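Local coordinates for protein with a SET domain within carboxy region (Cryptosporidium parvum, PDB 4LDG), which probably acts as a histone H4 lysine methyltransferase, this chain being the carboxy-terminal part of the longer protein, which contains its SET domain, at residues A[130-135]-A[164-169]; A[173-178]-A[194-199]; A[183-188]-A[208-213]; A[232-237]-A[241-246]. All blocks are in the same frame, centred on the assembly; numbering follows the deposited sequence. Where two conformers were deposited one is given.

Interaction 1: A[130-135]-A[164-169]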
# COMPACT_ATOMS: atom_id res chain seq x y z
N TYR A 130 -0.82 11.77 -4.93
CA TYR A 130 -1.97 12.18 -4.15
C TYR A 130 -2.39 11.11 -3.13
O TYR A 130 -2.71 11.44 -2.00
CB TYR A 130 -3.15 12.55 -5.06
CG TYR A 130 -4.32 13.17 -4.32
CD1 TYR A 130 -4.41 14.57 -4.15
CD2 TYR A 130 -5.33 12.39 -3.80
CE1 TYR A 130 -5.47 15.15 -3.51
CE2 TYR A 130 -6.40 12.95 -3.13
CZ TYR A 130 -6.46 14.33 -2.98
OH TYR A 130 -7.53 14.88 -2.30
N CYS A 131 -2.45 9.85 -3.54
CA CYS A 131 -2.84 8.76 -2.60
C CYS A 131 -1.82 8.60 -1.46
O CYS A 131 -2.18 8.41 -0.29
CB CYS A 131 -2.99 7.44 -3.32
SG CYS A 131 -4.25 7.40 -4.61
N ILE A 132 -0.55 8.70 -1.79
CA ILE A 132 0.48 8.56 -0.77
C ILE A 132 0.30 9.61 0.32
O ILE A 132 0.32 9.30 1.50
CB ILE A 132 1.90 8.66 -1.36
CG1 ILE A 132 2.19 7.41 -2.16
CG2 ILE A 132 2.92 8.77 -0.23
CD1 ILE A 132 3.46 7.48 -2.97
N LEU A 133 0.13 10.87 -0.09
CA LEU A 133 0.14 11.99 0.85
C LEU A 133 -1.18 12.21 1.57
O LEU A 133 -1.19 12.74 2.67
CB LEU A 133 0.58 13.27 0.14
CG LEU A 133 2.06 13.30 -0.24
CD1 LEU A 133 2.36 14.43 -1.18
CD2 LEU A 133 2.95 13.40 1.00
N ASN A 134 -2.30 11.81 0.97
CA ASN A 134 -3.61 11.94 1.63
C ASN A 134 -4.14 10.62 2.18
O ASN A 134 -5.29 10.52 2.53
CB ASN A 134 -4.63 12.55 0.65
CG ASN A 134 -4.23 13.94 0.24
OD1 ASN A 134 -4.21 14.85 1.06
ND2 ASN A 134 -3.88 14.12 -1.03
N GLU A 135 -3.28 9.60 2.22
CA GLU A 135 -3.59 8.31 2.86
C GLU A 135 -4.74 7.58 2.20
O GLU A 135 -5.59 7.03 2.87
CB GLU A 135 -3.88 8.47 4.36
CG GLU A 135 -2.77 9.14 5.16
CD GLU A 135 -1.62 8.22 5.53
OE1 GLU A 135 -1.63 7.01 5.16
OE2 GLU A 135 -0.68 8.70 6.21
N VAL A 164 -2.23 0.34 -4.23
CA VAL A 164 -2.72 -0.65 -3.25
C VAL A 164 -2.45 -0.19 -1.81
O VAL A 164 -3.38 0.12 -1.05
CB VAL A 164 -2.17 -2.04 -3.58
CG1 VAL A 164 -2.62 -3.09 -2.57
CG2 VAL A 164 -2.65 -2.45 -4.98
N LEU A 165 -1.17 -0.09 -1.45
CA LEU A 165 -0.78 0.25 -0.08
C LEU A 165 0.61 0.81 -0.14
O LEU A 165 1.40 0.43 -1.03
CB LEU A 165 -0.71 -1.00 0.79
CG LEU A 165 -1.98 -1.73 1.22
CD1 LEU A 165 -1.60 -3.09 1.79
CD2 LEU A 165 -2.79 -0.92 2.23
N GLU A 166 0.95 1.65 0.83
CA GLU A 166 2.33 2.08 0.93
C GLU A 166 3.05 1.04 1.77
O GLU A 166 2.46 0.50 2.68
CB GLU A 166 2.45 3.47 1.57
CG GLU A 166 3.89 3.95 1.68
CD GLU A 166 4.06 5.31 2.32
OE1 GLU A 166 3.05 6.00 2.60
OE2 GLU A 166 5.23 5.71 2.54
N TYR A 167 4.30 0.75 1.45
CA TYR A 167 5.13 -0.06 2.32
C TYR A 167 5.73 0.88 3.37
O TYR A 167 6.76 1.50 3.14
CB TYR A 167 6.22 -0.79 1.54
CG TYR A 167 6.84 -1.93 2.31
CD1 TYR A 167 6.33 -3.22 2.18
CD2 TYR A 167 7.90 -1.74 3.18
CE1 TYR A 167 6.87 -4.28 2.87
CE2 TYR A 167 8.46 -2.81 3.88
CZ TYR A 167 7.93 -4.08 3.72
OH TYR A 167 8.44 -5.16 4.36
N LYS A 168 5.06 1.00 4.50
CA LYS A 168 5.48 1.89 5.58
C LYS A 168 6.42 1.26 6.58
O LYS A 168 6.33 0.08 6.87
CB LYS A 168 4.25 2.36 6.33
CG LYS A 168 3.38 3.30 5.52
CD LYS A 168 2.06 3.57 6.19
CE LYS A 168 1.48 4.83 5.61
NZ LYS A 168 0.01 4.88 5.83
N GLY A 169 7.29 2.08 7.17
CA GLY A 169 8.22 1.58 8.19
C GLY A 169 9.13 2.71 8.53
O GLY A 169 8.85 3.81 8.12
O HOH W 1 0.46 6.74 2.42
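Glu135 OE1 takes a hydrogen bond from Lys168 NZ at 2.8 Å, and the pair forms a salt bridge. The ammonium group comes in on the syn lone pair of OE1, the side that faces OE2, yet Glu135 OE2 itself stays 3.9 Å from Lys168 NZ. One oxygen therefore carries the bridge. Lys168 spans the gap with a chain extended beyond CG, while Glu135 is bent at chi2 (-80°), which turns its carboxylate toward the lysine.

A water-mediated link runs beside it. One water lies 2.7 Å from both Ile132 O and Glu166 OE1 and bridges them, tying the last helical turn to the strand. Glu166 can reach this water because its CG is anti to the backbone N (chi1 -179°) and the chain runs on straight. Its other oxygen, OE2, forms a salt bridge with Arg242, so the carboxylate is held at both oxygens. Ile132 lays CG2 4.0 Å from Glu166 OE1, the two side chains crossing at about a right angle. Ile132 also packs on Phe244 and Leu235 of the neighbouring strands.

Glu135 leaves helical geometry with positive phi (63°), in a Schellman motif. The whole is a capped helix C-terminus joined by a water to strand 163-166, an outer strand of a three-stranded antiparallel sheet of the SET domain, and by a salt bridge to the loop just after it.

Interaction 2: A[173-178]-A[194-199]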
# COMPACT_ATOMS: atom_id res chain seq x y z
N THR A 173 18.77 5.19 5.98
CA THR A 173 19.57 5.72 4.89
C THR A 173 21.04 5.29 5.00
O THR A 173 21.74 5.28 4.00
CB THR A 173 19.42 7.27 4.81
OG1 THR A 173 19.71 7.87 6.07
CG2 THR A 173 17.98 7.65 4.45
N GLN A 174 21.48 4.92 6.21
CA GLN A 174 22.83 4.37 6.44
C GLN A 174 22.72 2.83 6.51
O GLN A 174 22.14 2.29 7.45
CB GLN A 174 23.44 4.94 7.73
CG GLN A 174 24.02 6.36 7.60
N LEU A 175 23.26 2.14 5.51
CA LEU A 175 23.11 0.68 5.42
C LEU A 175 23.85 -0.12 6.50
O LEU A 175 23.45 -1.25 6.79
CB LEU A 175 23.53 0.16 4.04
CG LEU A 175 22.54 0.26 2.87
CD1 LEU A 175 23.04 -0.62 1.72
CD2 LEU A 175 21.12 -0.11 3.26
N ASN A 176 24.90 0.44 7.09
CA ASN A 176 25.50 -0.23 8.26
C ASN A 176 24.53 -0.29 9.47
O ASN A 176 24.59 -1.26 10.24
CB ASN A 176 26.87 0.36 8.63
CG ASN A 176 26.85 1.88 8.83
OD1 ASN A 176 26.36 2.64 7.98
ND2 ASN A 176 27.43 2.34 9.95
N GLU A 177 23.64 0.70 9.63
CA GLU A 177 22.57 0.63 10.65
C GLU A 177 21.59 -0.50 10.37
O GLU A 177 21.17 -1.20 11.29
CB GLU A 177 21.75 1.92 10.74
CG GLU A 177 22.46 3.10 11.37
CD GLU A 177 21.61 4.38 11.34
OE1 GLU A 177 20.40 4.33 10.95
OE2 GLU A 177 22.16 5.45 11.72
N ALA A 178 21.24 -0.68 9.09
CA ALA A 178 20.29 -1.71 8.68
C ALA A 178 20.83 -3.13 8.91
O ALA A 178 20.14 -3.98 9.47
CB ALA A 178 19.92 -1.53 7.22
N MET A 194 12.06 -6.25 6.71
CA MET A 194 12.90 -5.19 6.18
C MET A 194 12.91 -5.29 4.69
O MET A 194 12.93 -6.39 4.12
CB MET A 194 14.32 -5.27 6.73
CG MET A 194 14.40 -5.13 8.24
SD MET A 194 16.08 -5.13 8.94
CE MET A 194 16.77 -3.62 8.32
N TYR A 195 12.91 -4.13 4.04
CA TYR A 195 12.89 -4.08 2.60
C TYR A 195 14.02 -3.17 2.10
O TYR A 195 13.92 -1.93 2.16
CB TYR A 195 11.53 -3.59 2.13
CG TYR A 195 11.31 -3.81 0.67
CD1 TYR A 195 10.49 -4.81 0.24
CD2 TYR A 195 11.98 -3.06 -0.27
CE1 TYR A 195 10.31 -5.04 -1.11
CE2 TYR A 195 11.81 -3.28 -1.62
CZ TYR A 195 10.99 -4.28 -2.04
OH TYR A 195 10.79 -4.53 -3.38
N TYR A 196 15.07 -3.82 1.61
CA TYR A 196 16.19 -3.14 0.91
C TYR A 196 15.80 -2.89 -0.54
O TYR A 196 15.31 -3.80 -1.20
CB TYR A 196 17.48 -3.99 0.91
CG TYR A 196 18.10 -4.20 2.29
CD1 TYR A 196 18.92 -3.23 2.88
CD2 TYR A 196 17.87 -5.35 3.02
CE1 TYR A 196 19.48 -3.40 4.14
CE2 TYR A 196 18.44 -5.54 4.28
CZ TYR A 196 19.25 -4.56 4.83
OH TYR A 196 19.83 -4.73 6.08
N PHE A 197 16.07 -1.67 -1.02
CA PHE A 197 15.86 -1.25 -2.40
C PHE A 197 16.79 -0.10 -2.79
O PHE A 197 17.41 0.56 -1.93
CB PHE A 197 14.40 -0.80 -2.66
CG PHE A 197 13.96 0.41 -1.86
CD1 PHE A 197 13.85 1.66 -2.45
CD2 PHE A 197 13.63 0.28 -0.52
CE1 PHE A 197 13.43 2.76 -1.72
CE2 PHE A 197 13.24 1.37 0.23
CZ PHE A 197 13.13 2.62 -0.38
N LYS A 198 16.90 0.12 -4.09
CA LYS A 198 17.65 1.23 -4.65
C LYS A 198 16.67 2.19 -5.33
O LYS A 198 15.82 1.76 -6.12
CB LYS A 198 18.66 0.71 -5.67
CG LYS A 198 19.69 1.75 -6.13
CD LYS A 198 20.60 1.18 -7.23
CE LYS A 198 22.05 1.66 -7.10
NZ LYS A 198 22.81 0.95 -6.02
N ALA A 199 16.77 3.48 -5.01
CA ALA A 199 16.02 4.53 -5.72
C ALA A 199 16.85 5.82 -5.81
O ALA A 199 17.54 6.16 -4.85
CB ALA A 199 14.70 4.83 -5.01
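The ring of Tyr196 reaches out from strand 194-199 and meets two side chains of the first helical turn in different ways. Leu175 comes to the ring edge, near its plane, with CD2 3.8 Å from Tyr196 CE1. Ala178 approaches obliquely, and its CB lies 3.6 Å from Tyr196 CE1 and 3.4 Å from Tyr196 OH. The ring points at the helix because CG of Tyr196 sits anti to the carbonyl carbon (chi1 -66°).

Met194, two residues back, points to the same side of the strand. Its chain bends at chi3 (67°), and this turns the methyl to the helix. Met194 CE then lies 3.6 Å from Ala178 O and 3.9 Å from Ala178 CB. The small Ala178 is thus touched by both the methionine methyl and the tyrosine.

The contact across the two segments is apolar packing. The phenol finds its polar partner further along the helix, where Tyr196 OH is hydrogen-bonded to Glu182, and Lys179 makes a cation-pi contact with the ring. Helix 175-187 so leans on strand 194-199, an outermost strand of the sheet formed with 202-207 and 170-172. Ala178 also touches Ile172 of strand 170-172, and Met194 packs on Cys205 and Asp207 of strand 202-207.

Interaction 3: A[183-188]-A[208-213]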
# COMPACT_ATOMS: atom_id res chain seq x y z
N GLU A 183 21.04 -8.08 12.25
CA GLU A 183 21.68 -8.98 13.19
C GLU A 183 20.99 -9.04 14.56
O GLU A 183 20.88 -10.11 15.14
CB GLU A 183 23.17 -8.65 13.35
CG GLU A 183 24.01 -9.12 12.17
CD GLU A 183 25.43 -8.55 12.13
OE1 GLU A 183 25.69 -7.71 11.25
OE2 GLU A 183 26.27 -8.96 12.97
N LYS A 184 20.50 -7.91 15.05
CA LYS A 184 19.81 -7.87 16.33
C LYS A 184 18.49 -8.64 16.30
O LYS A 184 18.19 -9.42 17.20
CB LYS A 184 19.58 -6.41 16.80
CG LYS A 184 18.61 -6.23 17.97
CD LYS A 184 18.65 -4.81 18.56
CE LYS A 184 17.90 -3.79 17.71
NZ LYS A 184 16.50 -3.53 18.16
N TYR A 185 17.70 -8.44 15.25
CA TYR A 185 16.47 -9.22 15.11
C TYR A 185 16.77 -10.72 15.05
O TYR A 185 16.12 -11.50 15.72
CB TYR A 185 15.65 -8.79 13.90
CG TYR A 185 15.16 -7.34 13.93
CD1 TYR A 185 14.59 -6.79 15.07
CD2 TYR A 185 15.26 -6.53 12.80
CE1 TYR A 185 14.17 -5.48 15.10
CE2 TYR A 185 14.80 -5.24 12.82
CZ TYR A 185 14.27 -4.71 13.97
OH TYR A 185 13.84 -3.40 13.98
N ALA A 186 17.78 -11.12 14.28
CA ALA A 186 18.10 -12.55 14.18
C ALA A 186 18.51 -13.11 15.54
O ALA A 186 18.03 -14.16 15.93
CB ALA A 186 19.17 -12.82 13.14
N LEU A 187 19.36 -12.38 16.26
CA LEU A 187 19.87 -12.82 17.57
C LEU A 187 18.77 -12.94 18.64
O LEU A 187 18.84 -13.80 19.52
CB LEU A 187 21.00 -11.88 18.03
CG LEU A 187 21.69 -12.15 19.38
CD1 LEU A 187 22.33 -13.54 19.42
CD2 LEU A 187 22.73 -11.08 19.69
N SER A 188 17.75 -12.10 18.55
CA SER A 188 16.60 -12.10 19.46
C SER A 188 15.48 -13.07 19.05
O SER A 188 14.45 -13.15 19.70
CB SER A 188 16.00 -10.69 19.46
OG SER A 188 17.03 -9.72 19.47
N ALA A 208 10.10 -2.31 8.70
CA ALA A 208 8.73 -2.37 9.26
C ALA A 208 8.56 -3.44 10.36
O ALA A 208 7.44 -3.89 10.64
CB ALA A 208 7.74 -2.61 8.12
N THR A 209 9.66 -3.82 11.01
CA THR A 209 9.64 -4.89 12.03
C THR A 209 8.80 -4.53 13.25
O THR A 209 7.97 -5.33 13.65
CB THR A 209 11.05 -5.29 12.47
OG1 THR A 209 11.80 -5.70 11.33
CG2 THR A 209 11.02 -6.42 13.49
N GLU A 210 8.97 -3.34 13.82
CA GLU A 210 8.17 -2.96 14.97
C GLU A 210 6.67 -3.08 14.60
O GLU A 210 6.25 -2.74 13.49
CB GLU A 210 8.52 -1.56 15.50
CG GLU A 210 10.00 -1.29 15.79
CD GLU A 210 10.71 -2.35 16.63
OE1 GLU A 210 10.06 -3.32 17.08
OE2 GLU A 210 11.94 -2.22 16.83
N GLU A 211 5.89 -3.59 15.54
CA GLU A 211 4.47 -3.82 15.31
C GLU A 211 3.73 -2.54 15.64
O GLU A 211 3.10 -2.43 16.69
CB GLU A 211 3.97 -4.99 16.17
N CYS A 212 3.83 -1.57 14.74
CA CYS A 212 3.17 -0.28 14.88
C CYS A 212 1.98 -0.23 13.95
O CYS A 212 2.12 -0.40 12.74
CB CYS A 212 4.13 0.84 14.55
SG CYS A 212 5.59 0.87 15.61
N LEU A 213 0.80 0.03 14.52
CA LEU A 213 -0.43 0.12 13.77
C LEU A 213 -0.29 1.06 12.57
O LEU A 213 -0.81 0.77 11.50
CB LEU A 213 -1.55 0.62 14.69
CG LEU A 213 -2.95 0.47 14.09
CD1 LEU A 213 -3.35 -0.99 14.14
CD2 LEU A 213 -3.98 1.37 14.78
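Tyr185 points from the helix toward Thr209, and its side chain can be followed outward from CB. CG lies anti to the carbonyl carbon (chi1 -62°), which sends the ring from helix 175-187 toward the loop. On one side of the ring, CD1 and then CE1 run under the threonine methyl, with Tyr185 CE1 3.7 Å from Thr209 CG2. On the other side, CD2 and CE2 approach the hydroxyl, with Tyr185 CE2 3.4 Å from Thr209 OG1. At the far end, Tyr185 CZ lies 3.6 Å from Thr209 CB, and the tip, Tyr185 OH, is 3.7 Å from the same Thr209 CB.

Thr209 therefore covers one ring face: CG2 lies over the face and OG1 above the CE2 rim. The methyl makes a CH-pi contact, CG2 standing 3.7 Å from the centroid of the Tyr185 ring and 15° off its normal. The carboxylate of Glu210 lies near the ring edge beside Tyr185 OH, but it was modelled in two conformers, so this approach is doubtful.

The two hydroxyls find their partner next to these segments. Asp207 is hydrogen-bonded to both, through OD2 to Tyr185 OH and through OD1 to Thr209 OG1, and so ties them together. The arrangement is plain packing within the SET domain: the C-terminal part of helix 175-187 rests on the loop that follows strand 202-207, with Asp207 bonding both sides.

Interaction 4: A[232-237]-A[241-246]; sequences TKVLMI and PRLFFV
Phe244 has CG between its backbone N and carbonyl carbon (chi1 63°), and this folds the ring over the neighbouring strand. The setting is an antiparallel beta hairpin of strands 230-237 and 240-247. Lys233 CB lies over one face of the Phe244 ring in a CH-pi contact, 4.0 Å from its centroid. Leu235 adds CG at 3.8 Å from Phe244 CE2. Lys233, Leu235, Arg242 and Phe244 share this sheet face, where Phe244 also meets Phe163 and Tyr128.

Thr232, Val234, Met236, Pro241, Leu243 and Phe245 form the other face. Val234 sets CG2 3.7 Å from Leu243 CD1 and CG1 3.8 Å from Pro241 CB. Met236, bent at chi2 and chi3, lays SD 3.7 Å from Pro241 CB. This face packs on strand 194-199 through Tyr195 and Phe197.

Four backbone bonds hold the strands in two hydrogen-bonded pairs, Lys233 with Phe244 and Leu235 with Arg242. Each pair is bonded in both directions, and Phe244 N to Lys233 O is the straightest, with an N-H...O angle of 166°. Arg242 bends at chi2 and chi3. In the plane of its guanidinium, Arg242 NH1 donates to a water at 2.8 Å, and that water donates on to Ile237 O.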
# COMPACT_ATOMS: atom_id res chain seq x y z
N THR A 232 6.11 -3.19 -6.93
CA THR A 232 6.45 -1.95 -6.22
C THR A 232 6.84 -0.82 -7.16
O THR A 232 7.22 -1.02 -8.31
CB THR A 232 7.58 -2.19 -5.21
OG1 THR A 232 8.62 -2.92 -5.85
CG2 THR A 232 7.07 -2.97 -4.02
N LYS A 233 6.69 0.38 -6.64
CA LYS A 233 7.10 1.60 -7.30
C LYS A 233 7.58 2.53 -6.22
O LYS A 233 7.31 2.31 -5.05
CB LYS A 233 5.93 2.20 -8.08
CG LYS A 233 5.72 1.49 -9.39
CD LYS A 233 4.60 2.09 -10.20
CE LYS A 233 4.38 1.36 -11.54
NZ LYS A 233 5.63 0.84 -12.19
N VAL A 234 8.35 3.53 -6.60
CA VAL A 234 8.85 4.53 -5.66
C VAL A 234 8.56 5.91 -6.22
O VAL A 234 8.70 6.12 -7.41
CB VAL A 234 10.37 4.39 -5.38
CG1 VAL A 234 10.86 5.56 -4.53
CG2 VAL A 234 10.66 3.10 -4.64
N LEU A 235 8.12 6.82 -5.35
CA LEU A 235 8.09 8.24 -5.64
C LEU A 235 8.98 8.94 -4.65
O LEU A 235 8.88 8.71 -3.44
CB LEU A 235 6.68 8.82 -5.47
CG LEU A 235 5.60 8.45 -6.50
CD1 LEU A 235 4.36 9.30 -6.26
CD2 LEU A 235 6.08 8.61 -7.94
N MET A 236 9.83 9.82 -5.17
CA MET A 236 10.59 10.71 -4.33
C MET A 236 9.69 11.89 -4.03
O MET A 236 9.27 12.57 -4.95
CB MET A 236 11.86 11.19 -5.04
CG MET A 236 12.77 10.05 -5.48
SD MET A 236 13.36 9.00 -4.13
CE MET A 236 14.41 10.18 -3.28
N ILE A 237 9.37 12.09 -2.76
CA ILE A 237 8.51 13.17 -2.31
C ILE A 237 9.23 13.86 -1.20
O ILE A 237 9.61 13.23 -0.22
CB ILE A 237 7.17 12.65 -1.80
CG1 ILE A 237 6.36 12.13 -2.96
CG2 ILE A 237 6.41 13.76 -1.07
CD1 ILE A 237 5.14 11.34 -2.57
N PRO A 241 12.26 8.75 -0.37
CA PRO A 241 11.57 7.76 -1.20
C PRO A 241 10.39 7.24 -0.44
O PRO A 241 10.50 7.00 0.75
CB PRO A 241 12.61 6.66 -1.35
CG PRO A 241 13.43 6.75 -0.11
CD PRO A 241 13.50 8.22 0.21
N ARG A 242 9.26 7.08 -1.14
CA ARG A 242 8.06 6.46 -0.63
C ARG A 242 7.78 5.25 -1.49
O ARG A 242 7.53 5.38 -2.73
CB ARG A 242 6.87 7.41 -0.71
CG ARG A 242 7.17 8.80 -0.14
CD ARG A 242 7.41 8.75 1.36
NE ARG A 242 6.16 8.40 2.03
CZ ARG A 242 5.27 9.26 2.50
NH1 ARG A 242 5.46 10.58 2.41
NH2 ARG A 242 4.16 8.81 3.06
N LEU A 243 7.78 4.08 -0.85
CA LEU A 243 7.67 2.80 -1.55
C LEU A 243 6.24 2.30 -1.40
O LEU A 243 5.69 2.27 -0.28
CB LEU A 243 8.67 1.81 -0.94
CG LEU A 243 8.74 0.34 -1.41
CD1 LEU A 243 9.25 0.24 -2.85
CD2 LEU A 243 9.63 -0.46 -0.48
N PHE A 244 5.66 1.88 -2.53
CA PHE A 244 4.26 1.46 -2.55
C PHE A 244 3.99 0.37 -3.56
O PHE A 244 4.77 0.16 -4.53
CB PHE A 244 3.29 2.65 -2.79
CG PHE A 244 3.45 3.35 -4.13
CD1 PHE A 244 2.57 3.11 -5.17
CD2 PHE A 244 4.46 4.25 -4.34
CE1 PHE A 244 2.73 3.74 -6.40
CE2 PHE A 244 4.63 4.89 -5.56
CZ PHE A 244 3.76 4.64 -6.59
N PHE A 245 2.87 -0.31 -3.32
CA PHE A 245 2.42 -1.39 -4.18
C PHE A 245 1.35 -0.90 -5.13
O PHE A 245 0.50 -0.08 -4.76
CB PHE A 245 1.81 -2.48 -3.32
CG PHE A 245 2.81 -3.22 -2.49
CD1 PHE A 245 3.77 -4.00 -3.08
CD2 PHE A 245 2.76 -3.16 -1.10
CE1 PHE A 245 4.65 -4.73 -2.31
CE2 PHE A 245 3.64 -3.87 -0.33
CZ PHE A 245 4.58 -4.65 -0.94
N VAL A 246 1.41 -1.37 -6.37
CA VAL A 246 0.29 -1.21 -7.30
C VAL A 246 -0.05 -2.57 -7.86
O VAL A 246 0.79 -3.45 -7.91
CB VAL A 246 0.61 -0.23 -8.44
CG1 VAL A 246 0.94 1.13 -7.88
CG2 VAL A 246 1.76 -0.71 -9.29
O HOH W 2 7.67 12.19 1.79

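Along the chain, interaction 1 closes before the others open, interactions 2 and 3 interleave, and interaction 4 comes last. Interactions 1 and 4 are close, their centres about 8 Å apart, and they share one antiparallel sheet in which strands 163-166 and 240-247 are neighbours. Interactions 2 and 3 have centres about 15 Å apart and both use helix 175-187, one at its start and one at its end. Interaction 2 also touches interaction 4, where Tyr195 packs on Leu243. Two small sheets of the SET domain thus pack together, with helix 121-134 against one and helix 175-187 against the other. Interaction 3 lies farther out, its centre about 22 Å from that of interaction 4.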